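Local atomic coordinates of 2-Cys Peroxiredoxin (Plasmodium vivax SaI-1, PDB entry 2I81), a protein that probably reduces hydrogen peroxide and organic hydroperoxides through a reactive cysteine thiol, as other typical 2-Cys peroxiredoxins do, and assembles as ten subunits. Residues V23-V35 / N39-G51. Residues are numbered along the deposited sequence; the frame is centred on the assembly and turned at random.
Sequences VGKEAPFFKAEAV and NSFGEVNLTQFIG
Ala32 and Ala34 pair with Val44 and Gly42 across two antiparallel strands, 31-35 and 41-45, whose directions differ by 142°. Ala32 and Val44 exchange two nearly straight bonds, N to O 2.9 Å each way; Ala34 and Gly42 also bond mutually, but the Ala34 N-H meets the Gly42 carbonyl from above its plane. Just past the ladder, Leu46 N still reaches Phe30 O (3.1 Å).

Small Ala32 and Ala34 suit the buried face they share with Val44; Ala34 CB meets Val44 CG2 at 4.1 Å, both residues also touching Leu121 of strand 119-122. Phe30 extends this side: with CG between the backbone N and the carbonyl carbon (chi1 64°), its ring presents one face to Leu46 CB, a CH-pi contact, while Leu46 CD1 touches Ala27 CB (3.9 Å). The other face carries Lys31, Glu33 and Glu43 where it is more exposed. Lys31 methylenes lie against the Glu43 carboxylate, CD to OE1 3.6 Å; Lys31 NZ is 4.2 Å from Glu43 OE1, beyond a salt bridge, where the opposite charges probably still attract. Glu33 salt-bridges Lys97. Near the turn, beside helix 97-104, Val35 CG2 meets the Phe41 ring edge at CE2 (3.6 Å).

This beta hairpin's first strand also pairs with strand 119-122, joining it to the central sheet of the thioredoxin-like peroxiredoxin fold.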
loop_
_atom_site.group_PDB
_atom_site.type_symbol
_atom_site.label_atom_id
_atom_site.label_comp_id
_atom_site.label_asym_id
_atom_site.label_seq_id
_atom_site.Cartn_x
_atom_site.Cartn_y
_atom_site.Cartn_z
ATOM N N VAL A 23 14.031 14.199 -24.714
ATOM C CA VAL A 23 14.461 14.561 -26.069
ATOM C C VAL A 23 13.259 14.507 -27.011
ATOM O O VAL A 23 12.556 13.496 -27.081
ATOM C CB VAL A 23 15.610 13.659 -26.597
ATOM C CG1 VAL A 23 16.106 14.158 -27.953
ATOM C CG2 VAL A 23 16.764 13.617 -25.602
ATOM N N GLY A 24 13.031 15.608 -27.723
ATOM C CA GLY A 24 11.837 15.767 -28.545
ATOM C C GLY A 24 10.650 16.190 -27.701
ATOM O O GLY A 24 9.516 16.226 -28.182
ATOM N N LYS A 25 10.916 16.504 -26.436
ATOM C CA LYS A 25 9.880 16.921 -25.499
ATOM C C LYS A 25 10.321 18.164 -24.728
ATOM O O LYS A 25 11.425 18.677 -24.937
ATOM C CB LYS A 25 9.522 15.772 -24.550
ATOM C CG LYS A 25 8.636 14.698 -25.185
ATOM C CD LYS A 25 8.535 13.438 -24.326
ATOM C CE LYS A 25 7.641 13.672 -23.085
ATOM N NZ LYS A 25 7.480 12.272 -22.337
ATOM N N GLU A 26 9.447 18.646 -23.849
ATOM C CA GLU A 26 9.680 19.869 -23.086
ATOM C C GLU A 26 10.878 19.743 -22.144
ATOM O O GLU A 26 10.977 18.786 -21.371
ATOM C CB GLU A 26 8.415 20.240 -22.307
ATOM C CG GLU A 26 8.550 21.448 -21.381
ATOM C CD GLU A 26 7.321 21.664 -20.512
ATOM O OE1 GLU A 26 7.317 22.638 -19.729
ATOM O OE2 GLU A 26 6.361 20.870 -20.604
ATOM N N ALA A 27 11.783 20.717 -22.234
ATOM C CA ALA A 27 12.937 20.808 -21.346
ATOM C C ALA A 27 12.485 21.089 -19.915
ATOM O O ALA A 27 11.652 21.974 -19.694
ATOM C CB ALA A 27 13.885 21.898 -21.823
ATOM N N PRO A 28 13.020 20.328 -18.940
ATOM C CA PRO A 28 12.689 20.548 -17.533
ATOM C C PRO A 28 13.105 21.941 -17.077
ATOM O O PRO A 28 14.213 22.392 -17.383
ATOM C CB PRO A 28 13.512 19.480 -16.803
ATOM C CG PRO A 28 13.801 18.446 -17.833
ATOM C CD PRO A 28 13.961 19.206 -19.107
ATOM N N PHE A 29 12.206 22.607 -16.358
ATOM C CA PHE A 29 12.433 23.960 -15.864
ATOM C C PHE A 29 13.600 24.013 -14.879
ATOM O O PHE A 29 13.802 23.084 -14.093
ATOM C CB PHE A 29 11.150 24.490 -15.208
ATOM C CG PHE A 29 11.331 25.778 -14.456
ATOM C CD1 PHE A 29 11.263 27.001 -15.116
ATOM C CD2 PHE A 29 11.564 25.770 -13.082
ATOM C CE1 PHE A 29 11.432 28.196 -14.421
ATOM C CE2 PHE A 29 11.735 26.958 -12.379
ATOM C CZ PHE A 29 11.667 28.175 -13.050
ATOM N N PHE A 30 14.367 25.099 -14.937
ATOM C CA PHE A 30 15.401 25.369 -13.941
ATOM C C PHE A 30 15.494 26.856 -13.611
ATOM O O PHE A 30 15.168 27.711 -14.436
ATOM C CB PHE A 30 16.768 24.822 -14.383
ATOM C CG PHE A 30 17.314 25.467 -15.627
ATOM C CD1 PHE A 30 17.082 24.899 -16.876
ATOM C CD2 PHE A 30 18.071 26.635 -15.552
ATOM C CE1 PHE A 30 17.588 25.488 -18.032
ATOM C CE2 PHE A 30 18.576 27.233 -16.702
ATOM C CZ PHE A 30 18.335 26.657 -17.944
ATOM N N LYS A 31 15.933 27.140 -12.389
ATOM C CA LYS A 31 16.191 28.492 -11.921
ATOM C C LYS A 31 17.456 28.397 -11.085
ATOM O O LYS A 31 17.508 27.631 -10.120
ATOM C CB LYS A 31 15.016 28.998 -11.074
ATOM C CG LYS A 31 15.201 30.399 -10.493
ATOM C CD LYS A 31 14.084 30.765 -9.518
ATOM C CE LYS A 31 12.889 31.391 -10.235
ATOM N NZ LYS A 31 11.808 31.767 -9.280
ATOM N N ALA A 32 18.482 29.156 -11.455
ATOM C CA ALA A 32 19.760 29.056 -10.762
ATOM C C ALA A 32 20.428 30.401 -10.559
ATOM O O ALA A 32 20.300 31.303 -11.390
ATOM C CB ALA A 32 20.694 28.114 -11.512
ATOM N N GLU A 33 21.136 30.524 -9.440
ATOM C CA GLU A 33 22.052 31.633 -9.227
ATOM C C GLU A 33 23.172 31.522 -10.246
ATOM O O GLU A 33 23.610 30.419 -10.589
ATOM C CB GLU A 33 22.649 31.585 -7.825
ATOM C CG GLU A 33 21.673 31.894 -6.709
ATOM C CD GLU A 33 22.244 31.551 -5.349
ATOM O OE1 GLU A 33 22.385 30.346 -5.049
ATOM O OE2 GLU A 33 22.549 32.486 -4.577
ATOM N N ALA A 34 23.637 32.671 -10.721
ATOM C CA ALA A 34 24.627 32.702 -11.782
ATOM C C ALA A 34 25.631 33.835 -11.633
ATOM O O ALA A 34 25.367 34.844 -10.973
ATOM C CB ALA A 34 23.934 32.781 -13.136
ATOM N N VAL A 35 26.789 33.640 -12.257
ATOM C CA VAL A 35 27.802 34.673 -12.407
ATOM C C VAL A 35 27.808 35.078 -13.877
ATOM O O VAL A 35 28.098 34.255 -14.751
ATOM C CB VAL A 35 29.210 34.159 -12.017
ATOM C CG1 VAL A 35 30.207 35.313 -11.966
ATOM C CG2 VAL A 35 29.168 33.444 -10.678
ATOM N N ASN A 39 31.029 39.440 -14.266
ATOM C CA ASN A 39 31.374 38.943 -12.920
ATOM C C ASN A 39 30.394 39.307 -11.799
ATOM O O ASN A 39 30.645 38.999 -10.630
ATOM C CB ASN A 39 32.807 39.339 -12.524
ATOM C CG ASN A 39 33.865 38.555 -13.278
ATOM O OD1 ASN A 39 33.600 37.970 -14.330
ATOM N ND2 ASN A 39 35.082 38.551 -12.745
ATOM N N SER A 40 29.283 39.950 -12.150
ATOM C CA SER A 40 28.234 40.255 -11.177
ATOM C C SER A 40 27.356 39.031 -10.921
ATOM O O SER A 40 27.255 38.140 -11.769
ATOM C CB SER A 40 27.383 41.437 -11.648
ATOM O OG SER A 40 26.748 41.154 -12.883
ATOM N N PHE A 41 26.729 38.992 -9.747
ATOM C CA PHE A 41 25.846 37.889 -9.379
ATOM C C PHE A 41 24.411 38.142 -9.803
ATOM O O PHE A 41 23.943 39.282 -9.796
ATOM C CB PHE A 41 25.900 37.629 -7.873
ATOM C CG PHE A 41 27.205 37.062 -7.403
ATOM C CD1 PHE A 41 27.794 37.525 -6.232
ATOM C CD2 PHE A 41 27.850 36.067 -8.132
ATOM C CE1 PHE A 41 29.006 37.002 -5.791
ATOM C CE2 PHE A 41 29.061 35.541 -7.701
ATOM C CZ PHE A 41 29.640 36.007 -6.528
ATOM N N GLY A 42 23.718 37.069 -10.166
ATOM C CA GLY A 42 22.326 37.170 -10.565
ATOM C C GLY A 42 21.576 35.860 -10.501
ATOM O O GLY A 42 21.867 34.995 -9.672
ATOM N N GLU A 43 20.601 35.733 -11.393
ATOM C CA GLU A 43 19.705 34.595 -11.433
ATOM C C GLU A 43 19.266 34.394 -12.874
ATOM O O GLU A 43 18.973 35.360 -13.583
ATOM C CB GLU A 43 18.496 34.866 -10.536
ATOM C CG GLU A 43 17.498 33.728 -10.419
ATOM C CD GLU A 43 16.443 34.003 -9.366
ATOM O OE1 GLU A 43 15.262 34.177 -9.735
ATOM O OE2 GLU A 43 16.795 34.055 -8.167
ATOM N N VAL A 44 19.229 33.139 -13.308
ATOM C CA VAL A 44 18.795 32.804 -14.657
ATOM C C VAL A 44 17.775 31.675 -14.584
ATOM O O VAL A 44 17.974 30.697 -13.857
ATOM C CB VAL A 44 19.997 32.393 -15.554
ATOM C CG1 VAL A 44 19.532 31.762 -16.860
ATOM C CG2 VAL A 44 20.897 33.591 -15.837
ATOM N N ASN A 45 16.678 31.818 -15.322
ATOM C CA ASN A 45 15.709 30.736 -15.447
ATOM C C ASN A 45 15.329 30.457 -16.898
ATOM O O ASN A 45 15.373 31.355 -17.740
ATOM C CB ASN A 45 14.471 30.993 -14.578
ATOM C CG ASN A 45 13.646 32.168 -15.060
ATOM O OD1 ASN A 45 14.132 33.297 -15.147
ATOM N ND2 ASN A 45 12.379 31.910 -15.359
ATOM N N LEU A 46 14.964 29.206 -17.177
ATOM C CA LEU A 46 14.641 28.765 -18.537
ATOM C C LEU A 46 13.539 29.614 -19.167
ATOM O O LEU A 46 13.612 29.948 -20.352
ATOM C CB LEU A 46 14.230 27.286 -18.548
ATOM C CG LEU A 46 14.532 26.394 -19.767
ATOM C CD1 LEU A 46 14.089 24.966 -19.478
ATOM C CD2 LEU A 46 13.902 26.880 -21.079
ATOM N N THR A 47 12.533 29.968 -18.368
ATOM C CA THR A 47 11.367 30.710 -18.853
ATOM C C THR A 47 11.735 32.023 -19.548
ATOM O O THR A 47 11.146 32.361 -20.575
ATOM C CB THR A 47 10.346 30.989 -17.721
ATOM O OG1 THR A 47 10.101 29.782 -16.982
ATOM C CG2 THR A 47 9.023 31.508 -18.285
ATOM N N GLN A 48 12.708 32.753 -19.005
ATOM C CA GLN A 48 13.076 34.053 -19.572
ATOM C C GLN A 48 13.553 33.964 -21.029
ATOM O O GLN A 48 13.580 34.974 -21.736
ATOM C CB GLN A 48 14.114 34.766 -18.697
ATOM C CG GLN A 48 15.545 34.288 -18.883
ATOM C CD GLN A 48 16.500 34.902 -17.884
ATOM O OE1 GLN A 48 17.490 35.528 -18.261
ATOM N NE2 GLN A 48 16.207 34.730 -16.599
ATOM N N PHE A 49 13.913 32.760 -21.471
ATOM C CA PHE A 49 14.404 32.551 -22.833
ATOM C C PHE A 49 13.347 32.042 -23.801
ATOM O O PHE A 49 13.480 32.234 -25.013
ATOM C CB PHE A 49 15.596 31.593 -22.847
ATOM C CG PHE A 49 16.769 32.075 -22.054
ATOM C CD1 PHE A 49 17.140 31.421 -20.886
ATOM C CD2 PHE A 49 17.502 33.182 -22.468
ATOM C CE1 PHE A 49 18.227 31.860 -20.142
ATOM C CE2 PHE A 49 18.589 33.633 -21.728
ATOM C CZ PHE A 49 18.953 32.969 -20.563
ATOM N N ILE A 50 12.312 31.387 -23.276
ATOM C CA ILE A 50 11.266 30.818 -24.127
ATOM C C ILE A 50 10.678 31.893 -25.049
ATOM O O ILE A 50 10.243 32.954 -24.594
ATOM C CB ILE A 50 10.166 30.052 -23.321
ATOM C CG1 ILE A 50 9.419 29.074 -24.237
ATOM C CG2 ILE A 50 9.207 31.012 -22.601
ATOM C CD1 ILE A 50 8.602 28.012 -23.501
ATOM N N GLY A 51 10.710 31.615 -26.348
ATOM C CA GLY A 51 10.168 32.525 -27.352
ATOM C C GLY A 51 11.123 33.624 -27.783
ATOM O O GLY A 51 10.804 34.408 -28.679
#